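Local coordinates for hypothetical protein TTHA1606 (Thermus thermophilus, PDB 2YYB), which is of unknown function but belongs to the GTP cyclohydrolase I type 2/NIF3 family and probably binds divalent metal ions, at residues Val7-Ala12 with Ala223-Arg228; Tyr13-Asp18 with Asp101-Val106; Asp22-Gly27 with Ala95-Leu100; Arg34-Val39 with Val58-Val63. All coordinates share one frame; numbering follows the deposited sequence.

Contact 1 (Val7-Ala12 with Ala223-Arg228); sequences VRYLDA and AHLEAR
Tyr-9 of helix 3-13 and His-224, Leu-225 and Arg-228 of helix 216-229 form a side-chain bridge between two helices that lie on one face of the five-stranded sheet. The local axes stay 12.7 Å apart, too far for backbones to mesh, so long side chains must span the gap. Tyr-9 reaches across because its first torsion (176°) turns CG away from the backbone N, and its OH makes a hydrogen bond with His-224 NE2 at 2.7 Å. The two rings meet at their edges with no overlap. This is the helical layer of an alpha/beta fold, and on its sheet side Leu-10 CD2 packs against Leu-225 CD2 at 3.7 Å, while the same two leucines rest on Phe-60 and Ile-62 of strand 60-63. Leu-225 CD2 also meets the edge of the tyrosine ring at CE2. The extended Arg-228 comes from another side, bringing its guanidinium nearly parallel to the ring, the planes 13° apart, with Tyr-9 CE1 over its rim. A leucine in place of Tyr-9 would probably leave His-224 NE2 without this partner and the guanidinium without its flat neighbour. Phe-229 meets the Tyr-9 ring edge-to-face.

Contact 2 (Tyr13-Asp18 with Asp101-Val106); sequences YLRIQD and DAHEEV
Tyr-13 carries the imidazole of His-103 over one face of its ring, while His-224 stacks on the opposite face, so the phenol is held between two histidines. The His-103 pairing is oblique rather than a true stack: the planes make 41° and the centroids are 4.4 Å apart. His-103 CE1 sits over the centre of the tyrosine ring, and NE2 leans toward the hydroxyl end, 3.3 Å from Tyr-13 CZ. A flat, polar-edged imidazole suits this place because it can cover an aromatic face and still offer nitrogens at its rim. Aliphatic atoms also pack at this end: Glu-105 CB lies near Tyr-13 OH, and Val-106 CG2 touches Tyr-13 CE2 at 3.8 Å. Leu-14 CD2 lies near the imidazole on the same side as Tyr-13, 4.0 Å from His-103 ND1, its other branch turned to Ala-96; Glu-104 CD lies over the far face.

Arg-15 supplies the charge at the solvent-facing side. Its chain runs extended from CG to NE, carrying NH2 to within 3.0 Å of Glu-104 OE2; the carboxylate lies at the guanidinium's edge, in a salt bridge whose hydrogen bond is weak, the N-H pointing at 123°. Glu-104 bends at its second torsion (chi2 -75°), which brings its carboxylate back toward the arginine.

Arg-15 has positive phi and closes helix 3-13 in a Schellman motif, with Ile-16 N probably bonded to Asp-11 O and Arg-15 N turned to Ala-12 O. The contact thus joins this helix end to the turn leaving helix 98-102, which bears Asp-101, a predicted ligand of a divalent metal.

Contact 3 (Asp22-Gly27 with Ala95-Leu100); sequences DPSLNG and AAHLPL
Asp-22 grips the start of helix 98-102 with both carboxylate oxygens. OD1 accepts Leu-98 N at 2.9 Å, a fairly straight bond (161°) on the syn side but out of the carboxylate plane. OD2 uses its syn lone pair for His-97 ND1 at 2.7 Å, tilted from the ring plane. A first torsion setting CG anti to the backbone N (chi1 -166°) swings the carboxylate there, and Leu-98 CD1 packs alongside Asp-22 CB at 3.7 Å. With an alanine in place of Asp-22, the Leu-98 amide and His-97 ND1 would probably lose their acceptors, and the imidazole would be freer to turn.

Within the loop, Ser-24 N makes a weak hydrogen bond to Asp-22 OD2 (3.4 Å). Gly-27 and Ala-95 form an antiparallel hydrogen-bonded pair, Gly-27 N to Ala-95 O at 2.8 Å and Ala-95 N to Gly-27 O. At the Gly-27 backbone angles a beta carbon would strike the preceding carbonyl. Trp-69 and His-64, a predicted metal ligand, meet the His-97 ring edge-to-face. His-97 is the N-cap residue, but Leu-98 N is accepted by the Asp-22 carboxylate from the other segment, which the helix's positive end would probably stabilise; it also fixes an imidazole beside the predicted metal site.

Contact 4 (Arg34-Val39 with Val58-Val63); sequences RTVRKV and VDFLIV
Val-36 and Phe-60, Val-39 and Ile-62 face each other where strands 39-42 and 60-63 begin to run side by side. These parallel neighbours in the five-stranded mixed sheet are joined through helix 47-55, a beta-alpha-beta crossover, and Val-39 with Phe-60 is their bridge. Val-36 CG1 rests on Phe-60 CB at 3.6 Å, the two side chains crossing at a slant; CG2 of the same valine looks toward the ring at CD1. The phenyl itself swings away, with CG anti to the backbone N (chi1 -161°), to pack among Leu-6, Val-7 and Leu-10 of helix 3-13. Val-39 CG1 meets Ile-62 CD1 at 4.0 Å, so beta-branched residues, well matched to extended backbone, fill the same side of the sheet as Phe-60.

Asp-59 and Val-36 lie alongside one another, pointing opposite ways, and Asp-59 turns its carboxylate to the incoming backbone. OD2 accepts Arg-37 N at 2.9 Å, met on the anti side and 25° out of the carboxylate plane. OD1 makes a salt bridge with Lys-33, so this buried carboxylate is divided between a main-chain amide and a charge. Its short side chain suits a task so close to the backbone. Lys-38 sends its extended chain elsewhere, with NZ bonded to the carbonyl of Glu-56, but leaves its own main chain at the centre of the contact: Lys-38 O takes Asp-59 N at 2.8 Å in its carbonyl plane and, more weakly, Phe-60 N at 3.3 Å.

Overall arrangement
Contacts 3 and 4 are buried, while contacts 1 and 2 are only partly so, with exposed arginines at their edges. Contacts 1 and 4 share one face of the sheet: Leu-10 lies on Phe-60, Leu-225 on Ile-62. Contacts 2 and 3 both hold helix 98-102, at its exit and start, and flank the predicted metal site. Main-chain bonds between the segments belong to contacts 3 and 4, at or just before the strand starts in contact 4; the two meet at Ala-96 N and Val-63 O, probably hydrogen-bonded. In each, an aspartate accepts a backbone amide across the contact. Contacts 1 and 2 rely on side chains, aromatic and charged, with leucines beneath in contact 1; His-224 stacking on Tyr-13 joins them.

Contact 1 (Val7-Ala12 with Ala223-Arg228)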
loop_
_atom_site.group_PDB
_atom_site.type_symbol
_atom_site.label_atom_id
_atom_site.label_comp_id
_atom_site.label_asym_id
_atom_site.label_seq_id
_atom_site.Cartn_x
_atom_site.Cartn_y
_atom_site.Cartn_z
ATOM N N VAL A 7 -29.772 18.890 -5.224
ATOM C CA VAL A 7 -28.572 18.094 -5.035
ATOM C C VAL A 7 -28.277 17.245 -6.284
ATOM O O VAL A 7 -27.122 17.138 -6.709
ATOM C CB VAL A 7 -28.682 17.188 -3.783
ATOM C CG1 VAL A 7 -27.484 16.273 -3.699
ATOM C CG2 VAL A 7 -28.751 18.044 -2.525
ATOM N N ARG A 8 -29.316 16.664 -6.877
ATOM C CA ARG A 8 -29.160 15.850 -8.077
ATOM C C ARG A 8 -28.601 16.697 -9.215
ATOM O O ARG A 8 -27.638 16.304 -9.883
ATOM C CB ARG A 8 -30.508 15.272 -8.497
ATOM C CG ARG A 8 -30.542 13.767 -8.680
ATOM C CD ARG A 8 -31.766 13.198 -7.990
ATOM N NE ARG A 8 -32.938 14.046 -8.200
ATOM C CZ ARG A 8 -34.025 14.027 -7.430
ATOM N NH1 ARG A 8 -34.090 13.193 -6.395
ATOM N NH2 ARG A 8 -35.040 14.852 -7.680
ATOM N N TYR A 9 -29.202 17.865 -9.431
ATOM C CA TYR A 9 -28.739 18.751 -10.484
ATOM C C TYR A 9 -27.270 19.094 -10.279
ATOM O O TYR A 9 -26.453 18.886 -11.178
ATOM C CB TYR A 9 -29.542 20.042 -10.507
ATOM C CG TYR A 9 -29.027 21.040 -11.526
ATOM C CD1 TYR A 9 -29.222 20.834 -12.905
ATOM C CD2 TYR A 9 -28.364 22.203 -11.121
ATOM C CE1 TYR A 9 -28.773 21.774 -13.856
ATOM C CE2 TYR A 9 -27.914 23.139 -12.061
ATOM C CZ TYR A 9 -28.125 22.918 -13.423
ATOM O OH TYR A 9 -27.697 23.851 -14.338
ATOM N N LEU A 10 -26.934 19.613 -9.097
ATOM C CA LEU A 10 -25.554 19.988 -8.799
ATOM C C LEU A 10 -24.552 18.863 -9.012
ATOM O O LEU A 10 -23.500 19.075 -9.612
ATOM C CB LEU A 10 -25.449 20.528 -7.380
ATOM C CG LEU A 10 -26.142 21.887 -7.258
ATOM C CD1 LEU A 10 -26.055 22.402 -5.825
ATOM C CD2 LEU A 10 -25.478 22.857 -8.222
ATOM N N ASP A 11 -24.868 17.668 -8.536
ATOM C CA ASP A 11 -23.956 16.553 -8.726
ATOM C C ASP A 11 -23.772 16.339 -10.231
ATOM O O ASP A 11 -22.685 15.988 -10.705
ATOM C CB ASP A 11 -24.522 15.289 -8.083
ATOM C CG ASP A 11 -24.604 15.387 -6.565
ATOM O OD1 ASP A 11 -25.309 14.559 -5.964
ATOM O OD2 ASP A 11 -23.960 16.278 -5.967
ATOM N N ALA A 12 -24.839 16.573 -10.982
ATOM C CA ALA A 12 -24.804 16.395 -12.427
ATOM C C ALA A 12 -23.987 17.485 -13.103
ATOM O O ALA A 12 -23.031 17.199 -13.830
ATOM C CB ALA A 12 -26.214 16.400 -12.979
ATOM N N ALA A 223 -25.017 32.109 -8.664
ATOM C CA ALA A 223 -25.616 32.951 -9.704
ATOM C C ALA A 223 -26.231 32.103 -10.810
ATOM O O ALA A 223 -27.238 32.479 -11.428
ATOM C CB ALA A 223 -24.568 33.868 -10.294
ATOM N N HIS A 224 -25.602 30.963 -11.064
ATOM C CA HIS A 224 -26.076 30.031 -12.071
ATOM C C HIS A 224 -27.416 29.482 -11.618
ATOM O O HIS A 224 -28.379 29.484 -12.378
ATOM C CB HIS A 224 -25.072 28.900 -12.230
ATOM C CG HIS A 224 -25.515 27.813 -13.154
ATOM N ND1 HIS A 224 -25.896 28.048 -14.456
ATOM C CD2 HIS A 224 -25.565 26.470 -12.987
ATOM C CE1 HIS A 224 -26.157 26.899 -15.053
ATOM N NE2 HIS A 224 -25.964 25.925 -14.184
ATOM N N LEU A 225 -27.489 29.038 -10.367
ATOM C CA LEU A 225 -28.730 28.478 -9.858
ATOM C C LEU A 225 -29.853 29.507 -9.824
ATOM O O LEU A 225 -31.010 29.141 -9.906
ATOM C CB LEU A 225 -28.530 27.869 -8.466
ATOM C CG LEU A 225 -27.533 26.716 -8.302
ATOM C CD1 LEU A 225 -27.346 26.423 -6.817
ATOM C CD2 LEU A 225 -28.010 25.478 -9.034
ATOM N N GLU A 226 -29.530 30.789 -9.709
ATOM C CA GLU A 226 -30.582 31.807 -9.683
ATOM C C GLU A 226 -31.094 32.089 -11.085
ATOM O O GLU A 226 -32.223 32.550 -11.272
ATOM C CB GLU A 226 -30.078 33.117 -9.098
ATOM C CG GLU A 226 -31.128 34.217 -9.127
ATOM C CD GLU A 226 -30.682 35.473 -8.396
ATOM O OE1 GLU A 226 -31.555 36.204 -7.875
ATOM O OE2 GLU A 226 -29.455 35.738 -8.342
ATOM N N ALA A 227 -30.241 31.819 -12.068
ATOM C CA ALA A 227 -30.583 32.050 -13.453
ATOM C C ALA A 227 -31.461 30.931 -13.940
ATOM O O ALA A 227 -32.358 31.145 -14.740
ATOM C CB ALA A 227 -29.315 32.120 -14.303
ATOM N N ARG A 228 -31.216 29.733 -13.436
ATOM C CA ARG A 228 -31.969 28.580 -13.888
ATOM C C ARG A 228 -33.117 28.133 -12.984
ATOM O O ARG A 228 -33.970 27.351 -13.415
ATOM C CB ARG A 228 -31.002 27.425 -14.108
ATOM C CG ARG A 228 -31.628 26.178 -14.633
ATOM C CD ARG A 228 -30.680 25.026 -14.451
ATOM N NE ARG A 228 -31.325 23.741 -14.697
ATOM C CZ ARG A 228 -31.413 23.156 -15.888
ATOM N NH1 ARG A 228 -30.888 23.740 -16.964
ATOM N NH2 ARG A 228 -32.034 21.986 -15.996
#

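Contact 2 (Tyr13-Asp18 with Asp101-Val106)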
loop_
_atom_site.group_PDB
_atom_site.type_symbol
_atom_site.label_atom_id
_atom_site.label_comp_id
_atom_site.label_asym_id
_atom_site.label_seq_id
_atom_site.Cartn_x
_atom_site.Cartn_y
_atom_site.Cartn_z
ATOM N N TYR A 13 -24.377 18.729 -12.844
ATOM C CA TYR A 13 -23.741 19.903 -13.418
ATOM C C TYR A 13 -22.257 19.975 -13.157
ATOM O O TYR A 13 -21.496 20.376 -14.031
ATOM C CB TYR A 13 -24.412 21.167 -12.879
ATOM C CG TYR A 13 -23.886 22.458 -13.462
ATOM C CD1 TYR A 13 -24.056 22.766 -14.815
ATOM C CD2 TYR A 13 -23.232 23.380 -12.657
ATOM C CE1 TYR A 13 -23.586 23.970 -15.346
ATOM C CE2 TYR A 13 -22.758 24.583 -13.169
ATOM C CZ TYR A 13 -22.935 24.878 -14.513
ATOM O OH TYR A 13 -22.467 26.086 -15.000
ATOM N N LEU A 14 -21.844 19.605 -11.949
ATOM C CA LEU A 14 -20.437 19.642 -11.573
ATOM C C LEU A 14 -19.811 18.290 -11.873
ATOM O O LEU A 14 -18.596 18.133 -11.810
ATOM C CB LEU A 14 -20.313 19.965 -10.082
ATOM C CG LEU A 14 -21.023 21.254 -9.648
ATOM C CD1 LEU A 14 -21.080 21.333 -8.134
ATOM C CD2 LEU A 14 -20.297 22.461 -10.216
ATOM N N ARG A 15 -20.660 17.329 -12.230
ATOM C CA ARG A 15 -20.237 15.964 -12.524
ATOM C C ARG A 15 -19.122 15.534 -11.578
ATOM O O ARG A 15 -17.998 15.272 -11.981
ATOM C CB ARG A 15 -19.813 15.821 -13.996
ATOM C CG ARG A 15 -18.939 16.925 -14.543
ATOM C CD ARG A 15 -19.034 16.984 -16.063
ATOM N NE ARG A 15 -18.674 18.312 -16.554
ATOM C CZ ARG A 15 -19.052 18.818 -17.727
ATOM N NH1 ARG A 15 -19.813 18.106 -18.558
ATOM N NH2 ARG A 15 -18.689 20.054 -18.063
ATOM N N ILE A 16 -19.475 15.458 -10.305
ATOM C CA ILE A 16 -18.550 15.090 -9.252
ATOM C C ILE A 16 -18.061 13.652 -9.331
ATOM O O ILE A 16 -17.203 13.242 -8.548
ATOM C CB ILE A 16 -19.202 15.316 -7.874
ATOM C CG1 ILE A 16 -20.417 14.391 -7.713
ATOM C CG2 ILE A 16 -19.627 16.776 -7.748
ATOM C CD1 ILE A 16 -20.999 14.363 -6.314
ATOM N N GLN A 17 -18.604 12.876 -10.262
ATOM C CA GLN A 17 -18.177 11.484 -10.397
ATOM C C GLN A 17 -16.847 11.411 -11.149
ATOM O O GLN A 17 -16.159 10.387 -11.133
ATOM C CB GLN A 17 -19.240 10.649 -11.124
ATOM C CG GLN A 17 -19.539 11.099 -12.548
ATOM C CD GLN A 17 -20.395 12.361 -12.618
ATOM O OE1 GLN A 17 -20.630 12.901 -13.701
ATOM N NE2 GLN A 17 -20.868 12.831 -11.463
ATOM N N ASP A 18 -16.487 12.515 -11.791
ATOM C CA ASP A 18 -15.249 12.600 -12.547
ATOM C C ASP A 18 -14.018 12.874 -11.686
ATOM O O ASP A 18 -12.892 12.824 -12.181
ATOM C CB ASP A 18 -15.362 13.696 -13.607
ATOM C CG ASP A 18 -16.280 13.313 -14.748
ATOM O OD1 ASP A 18 -16.437 14.145 -15.662
ATOM O OD2 ASP A 18 -16.837 12.192 -14.734
ATOM N N ASP A 101 -13.389 23.663 -8.650
ATOM C CA ASP A 101 -12.119 24.261 -9.036
ATOM C C ASP A 101 -12.006 24.198 -10.573
ATOM O O ASP A 101 -11.796 25.221 -11.235
ATOM C CB ASP A 101 -10.949 23.511 -8.346
ATOM C CG ASP A 101 -10.445 24.230 -7.084
ATOM O OD1 ASP A 101 -9.937 23.586 -6.140
ATOM O OD2 ASP A 101 -10.545 25.467 -7.028
ATOM N N ALA A 102 -12.227 23.008 -11.127
ATOM C CA ALA A 102 -12.107 22.751 -12.562
ATOM C C ALA A 102 -13.226 23.169 -13.497
ATOM O O ALA A 102 -12.969 23.498 -14.649
ATOM C CB ALA A 102 -11.821 21.274 -12.785
ATOM N N HIS A 103 -14.463 23.146 -13.030
ATOM C CA HIS A 103 -15.581 23.485 -13.905
ATOM C C HIS A 103 -15.288 24.627 -14.881
ATOM O O HIS A 103 -14.861 25.712 -14.470
ATOM C CB HIS A 103 -16.819 23.833 -13.086
ATOM C CG HIS A 103 -18.093 23.669 -13.849
ATOM N ND1 HIS A 103 -18.746 22.459 -13.951
ATOM C CD2 HIS A 103 -18.801 24.545 -14.601
ATOM C CE1 HIS A 103 -19.801 22.597 -14.734
ATOM N NE2 HIS A 103 -19.855 23.853 -15.142
ATOM N N GLU A 104 -15.542 24.369 -16.171
ATOM C CA GLU A 104 -15.314 25.349 -17.247
ATOM C C GLU A 104 -16.304 26.520 -17.305
ATOM O O GLU A 104 -15.981 27.569 -17.865
ATOM C CB GLU A 104 -15.290 24.661 -18.628
ATOM C CG GLU A 104 -16.653 24.476 -19.298
ATOM C CD GLU A 104 -17.477 23.359 -18.677
ATOM O OE1 GLU A 104 -18.728 23.425 -18.765
ATOM O OE2 GLU A 104 -16.876 22.414 -18.112
ATOM N N GLU A 105 -17.498 26.344 -16.738
ATOM C CA GLU A 105 -18.514 27.398 -16.733
ATOM C C GLU A 105 -18.492 28.284 -15.488
ATOM O O GLU A 105 -18.493 29.506 -15.604
ATOM C CB GLU A 105 -19.912 26.785 -16.891
ATOM C CG GLU A 105 -20.351 26.577 -18.327
ATOM C CD GLU A 105 -20.520 27.899 -19.070
ATOM O OE1 GLU A 105 -20.820 27.871 -20.289
ATOM O OE2 GLU A 105 -20.358 28.971 -18.435
ATOM N N VAL A 106 -18.482 27.665 -14.306
ATOM C CA VAL A 106 -18.471 28.397 -13.034
ATOM C C VAL A 106 -17.246 28.083 -12.159
ATOM O O VAL A 106 -17.146 28.568 -11.026
ATOM C CB VAL A 106 -19.742 28.099 -12.201
ATOM C CG1 VAL A 106 -20.971 28.555 -12.947
ATOM C CG2 VAL A 106 -19.826 26.619 -11.887
#

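Contact 3 (Asp22-Gly27 with Ala95-Leu100)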
loop_
_atom_site.group_PDB
_atom_site.type_symbol
_atom_site.label_atom_id
_atom_site.label_comp_id
_atom_site.label_asym_id
_atom_site.label_seq_id
_atom_site.Cartn_x
_atom_site.Cartn_y
_atom_site.Cartn_z
ATOM N N ASP A 22 -10.662 12.865 -4.949
ATOM C CA ASP A 22 -10.704 14.083 -4.149
ATOM C C ASP A 22 -10.948 13.622 -2.717
ATOM O O ASP A 22 -11.956 12.964 -2.443
ATOM C CB ASP A 22 -11.847 14.986 -4.629
ATOM C CG ASP A 22 -11.749 16.403 -4.083
ATOM O OD1 ASP A 22 -12.476 17.288 -4.594
ATOM O OD2 ASP A 22 -10.952 16.633 -3.150
ATOM N N PRO A 23 -10.019 13.938 -1.787
ATOM C CA PRO A 23 -10.209 13.512 -0.395
ATOM C C PRO A 23 -11.517 14.031 0.204
ATOM O O PRO A 23 -12.198 13.310 0.928
ATOM C CB PRO A 23 -8.966 14.065 0.313
ATOM C CG PRO A 23 -8.649 15.297 -0.478
ATOM C CD PRO A 23 -8.837 14.816 -1.902
ATOM N N SER A 24 -11.874 15.271 -0.119
ATOM C CA SER A 24 -13.100 15.865 0.406
ATOM C C SER A 24 -14.333 15.142 -0.127
ATOM O O SER A 24 -14.355 14.695 -1.269
ATOM C CB SER A 24 -13.189 17.341 0.032
ATOM O OG SER A 24 -13.795 17.484 -1.236
ATOM N N LEU A 25 -15.350 15.031 0.714
ATOM C CA LEU A 25 -16.584 14.360 0.333
ATOM C C LEU A 25 -17.435 15.359 -0.453
ATOM O O LEU A 25 -18.121 16.191 0.137
ATOM C CB LEU A 25 -17.329 13.900 1.594
ATOM C CG LEU A 25 -18.373 12.793 1.472
ATOM C CD1 LEU A 25 -18.524 12.375 0.021
ATOM C CD2 LEU A 25 -17.941 11.605 2.328
ATOM N N ASN A 26 -17.383 15.284 -1.778
ATOM C CA ASN A 26 -18.138 16.210 -2.609
ATOM C C ASN A 26 -19.625 15.866 -2.656
ATOM O O ASN A 26 -20.004 14.688 -2.685
ATOM C CB ASN A 26 -17.536 16.249 -4.018
ATOM C CG ASN A 26 -16.150 16.914 -4.047
ATOM O OD1 ASN A 26 -15.307 16.577 -4.883
ATOM N ND2 ASN A 26 -15.916 17.863 -3.137
ATOM N N GLY A 27 -20.463 16.904 -2.649
ATOM C CA GLY A 27 -21.908 16.718 -2.677
ATOM C C GLY A 27 -22.553 17.220 -1.397
ATOM O O GLY A 27 -21.989 18.061 -0.711
ATOM N N ALA A 95 -20.910 20.642 -0.389
ATOM C CA ALA A 95 -19.509 20.969 -0.615
ATOM C C ALA A 95 -19.044 20.563 -2.020
ATOM O O ALA A 95 -19.391 19.484 -2.515
ATOM C CB ALA A 95 -18.631 20.292 0.479
ATOM N N ALA A 96 -18.272 21.444 -2.653
ATOM C CA ALA A 96 -17.738 21.204 -4.001
ATOM C C ALA A 96 -16.271 21.643 -4.031
ATOM O O ALA A 96 -15.975 22.837 -4.088
ATOM C CB ALA A 96 -18.547 21.984 -5.043
ATOM N N HIS A 97 -15.364 20.664 -3.998
ATOM C CA HIS A 97 -13.927 20.930 -3.981
ATOM C C HIS A 97 -13.265 21.007 -5.368
ATOM O O HIS A 97 -13.351 22.033 -6.056
ATOM C CB HIS A 97 -13.222 19.862 -3.151
ATOM C CG HIS A 97 -11.803 20.194 -2.822
ATOM N ND1 HIS A 97 -10.918 19.259 -2.335
ATOM C CD2 HIS A 97 -11.127 21.367 -2.866
ATOM C CE1 HIS A 97 -9.757 19.841 -2.088
ATOM N NE2 HIS A 97 -9.857 21.122 -2.401
ATOM N N LEU A 98 -12.597 19.925 -5.767
ATOM C CA LEU A 98 -11.920 19.907 -7.056
ATOM C C LEU A 98 -12.855 20.215 -8.225
ATOM O O LEU A 98 -12.516 21.003 -9.105
ATOM C CB LEU A 98 -11.233 18.553 -7.295
ATOM C CG LEU A 98 -10.049 18.164 -6.393
ATOM C CD1 LEU A 98 -9.494 16.821 -6.863
ATOM C CD2 LEU A 98 -8.962 19.225 -6.431
ATOM N N PRO A 99 -14.052 19.607 -8.243
ATOM C CA PRO A 99 -14.989 19.855 -9.338
ATOM C C PRO A 99 -15.410 21.309 -9.515
ATOM O O PRO A 99 -15.713 21.730 -10.629
ATOM C CB PRO A 99 -16.150 18.919 -9.014
ATOM C CG PRO A 99 -16.097 18.819 -7.541
ATOM C CD PRO A 99 -14.638 18.693 -7.252
ATOM N N LEU A 100 -15.420 22.078 -8.429
ATOM C CA LEU A 100 -15.793 23.487 -8.517
ATOM C C LEU A 100 -14.549 24.228 -8.970
ATOM O O LEU A 100 -14.629 25.294 -9.577
ATOM C CB LEU A 100 -16.230 24.034 -7.151
ATOM C CG LEU A 100 -17.273 25.161 -7.083
ATOM C CD1 LEU A 100 -17.099 25.938 -5.772
ATOM C CD2 LEU A 100 -17.139 26.102 -8.259
#

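Contact 4 (Arg34-Val39 with Val58-Val63)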
loop_
_atom_site.group_PDB
_atom_site.type_symbol
_atom_site.label_atom_id
_atom_site.label_comp_id
_atom_site.label_asym_id
_atom_site.label_seq_id
_atom_site.Cartn_x
_atom_site.Cartn_y
_atom_site.Cartn_z
ATOM N N ARG A 34 -36.103 20.271 3.507
ATOM C CA ARG A 34 -36.372 19.692 2.203
ATOM C C ARG A 34 -36.807 20.773 1.187
ATOM O O ARG A 34 -36.694 20.566 -0.026
ATOM C CB ARG A 34 -37.441 18.609 2.303
ATOM C CG ARG A 34 -37.559 17.756 1.046
ATOM C CD ARG A 34 -38.588 16.621 1.207
ATOM N NE ARG A 34 -38.495 15.638 0.125
ATOM C CZ ARG A 34 -38.622 15.912 -1.178
ATOM N NH1 ARG A 34 -38.858 17.156 -1.583
ATOM N NH2 ARG A 34 -38.492 14.938 -2.080
ATOM N N THR A 35 -37.276 21.920 1.670
ATOM C CA THR A 35 -37.712 22.977 0.764
ATOM C C THR A 35 -36.762 24.172 0.781
ATOM O O THR A 35 -36.714 24.945 1.741
ATOM C CB THR A 35 -39.159 23.442 1.087
ATOM O OG1 THR A 35 -40.069 22.377 0.809
ATOM C CG2 THR A 35 -39.557 24.615 0.238
ATOM N N VAL A 36 -36.004 24.321 -0.300
ATOM C CA VAL A 36 -35.030 25.400 -0.401
ATOM C C VAL A 36 -35.644 26.683 -0.925
ATOM O O VAL A 36 -36.348 26.674 -1.921
ATOM C CB VAL A 36 -33.845 24.984 -1.311
ATOM C CG1 VAL A 36 -32.789 26.050 -1.310
ATOM C CG2 VAL A 36 -33.254 23.686 -0.813
ATOM N N ARG A 37 -35.368 27.784 -0.240
ATOM C CA ARG A 37 -35.891 29.084 -0.626
ATOM C C ARG A 37 -34.789 30.142 -0.760
ATOM O O ARG A 37 -35.045 31.250 -1.246
ATOM C CB ARG A 37 -36.900 29.577 0.415
ATOM C CG ARG A 37 -38.074 28.648 0.673
ATOM C CD ARG A 37 -38.827 29.101 1.933
ATOM N NE ARG A 37 -39.703 28.064 2.490
ATOM C CZ ARG A 37 -40.972 27.889 2.138
ATOM N NH1 ARG A 37 -41.529 28.686 1.227
ATOM N NH2 ARG A 37 -41.687 26.922 2.700
ATOM N N LYS A 38 -33.574 29.828 -0.324
ATOM C CA LYS A 38 -32.497 30.810 -0.399
ATOM C C LYS A 38 -31.121 30.161 -0.299
ATOM O O LYS A 38 -30.816 29.458 0.667
ATOM C CB LYS A 38 -32.671 31.837 0.710
ATOM C CG LYS A 38 -31.663 32.948 0.694
ATOM C CD LYS A 38 -32.028 33.993 1.704
ATOM C CE LYS A 38 -31.018 35.109 1.681
ATOM N NZ LYS A 38 -31.303 36.141 2.734
ATOM N N VAL A 39 -30.301 30.416 -1.313
ATOM C CA VAL A 39 -28.962 29.856 -1.405
ATOM C C VAL A 39 -27.899 30.730 -0.770
ATOM O O VAL A 39 -27.947 31.956 -0.857
ATOM C CB VAL A 39 -28.567 29.621 -2.892
ATOM C CG1 VAL A 39 -27.065 29.271 -3.007
ATOM C CG2 VAL A 39 -29.435 28.521 -3.481
ATOM N N VAL A 58 -30.270 31.322 5.280
ATOM C CA VAL A 58 -29.868 30.514 4.140
ATOM C C VAL A 58 -30.405 29.104 4.347
ATOM O O VAL A 58 -30.379 28.596 5.468
ATOM C CB VAL A 58 -28.326 30.449 4.009
ATOM C CG1 VAL A 58 -27.934 29.481 2.901
ATOM C CG2 VAL A 58 -27.783 31.808 3.694
ATOM N N ASP A 59 -30.894 28.472 3.282
ATOM C CA ASP A 59 -31.415 27.096 3.388
ATOM C C ASP A 59 -30.444 26.091 2.784
ATOM O O ASP A 59 -30.386 24.935 3.189
ATOM C CB ASP A 59 -32.751 26.935 2.636
ATOM C CG ASP A 59 -33.849 27.772 3.221
ATOM O OD1 ASP A 59 -33.990 27.760 4.465
ATOM O OD2 ASP A 59 -34.572 28.432 2.449
ATOM N N PHE A 60 -29.697 26.547 1.791
ATOM C CA PHE A 60 -28.777 25.693 1.073
ATOM C C PHE A 60 -27.443 26.409 0.951
ATOM O O PHE A 60 -27.276 27.281 0.095
ATOM C CB PHE A 60 -29.354 25.417 -0.311
ATOM C CG PHE A 60 -28.767 24.229 -0.989
ATOM C CD1 PHE A 60 -29.345 22.973 -0.837
ATOM C CD2 PHE A 60 -27.637 24.361 -1.792
ATOM C CE1 PHE A 60 -28.793 21.853 -1.488
ATOM C CE2 PHE A 60 -27.089 23.255 -2.436
ATOM C CZ PHE A 60 -27.663 22.001 -2.286
ATOM N N LEU A 61 -26.511 26.040 1.825
ATOM C CA LEU A 61 -25.164 26.622 1.868
ATOM C C LEU A 61 -24.189 25.820 1.012
ATOM O O LEU A 61 -24.032 24.598 1.186
ATOM C CB LEU A 61 -24.655 26.657 3.313
ATOM C CG LEU A 61 -23.287 27.271 3.529
ATOM C CD1 LEU A 61 -23.217 28.607 2.805
ATOM C CD2 LEU A 61 -23.023 27.450 5.000
ATOM N N ILE A 62 -23.556 26.514 0.071
ATOM C CA ILE A 62 -22.584 25.905 -0.823
ATOM C C ILE A 62 -21.185 26.398 -0.448
ATOM O O ILE A 62 -20.950 27.606 -0.374
ATOM C CB ILE A 62 -22.873 26.310 -2.273
ATOM C CG1 ILE A 62 -24.271 25.812 -2.668
ATOM C CG2 ILE A 62 -21.746 25.795 -3.196
ATOM C CD1 ILE A 62 -24.723 26.215 -4.048
ATOM N N VAL A 63 -20.260 25.476 -0.204
ATOM C CA VAL A 63 -18.894 25.873 0.141
ATOM C C VAL A 63 -17.872 25.102 -0.698
ATOM O O VAL A 63 -18.142 23.979 -1.147
ATOM C CB VAL A 63 -18.601 25.641 1.645
ATOM C CG1 VAL A 63 -19.556 26.482 2.494
ATOM C CG2 VAL A 63 -18.716 24.145 1.980
#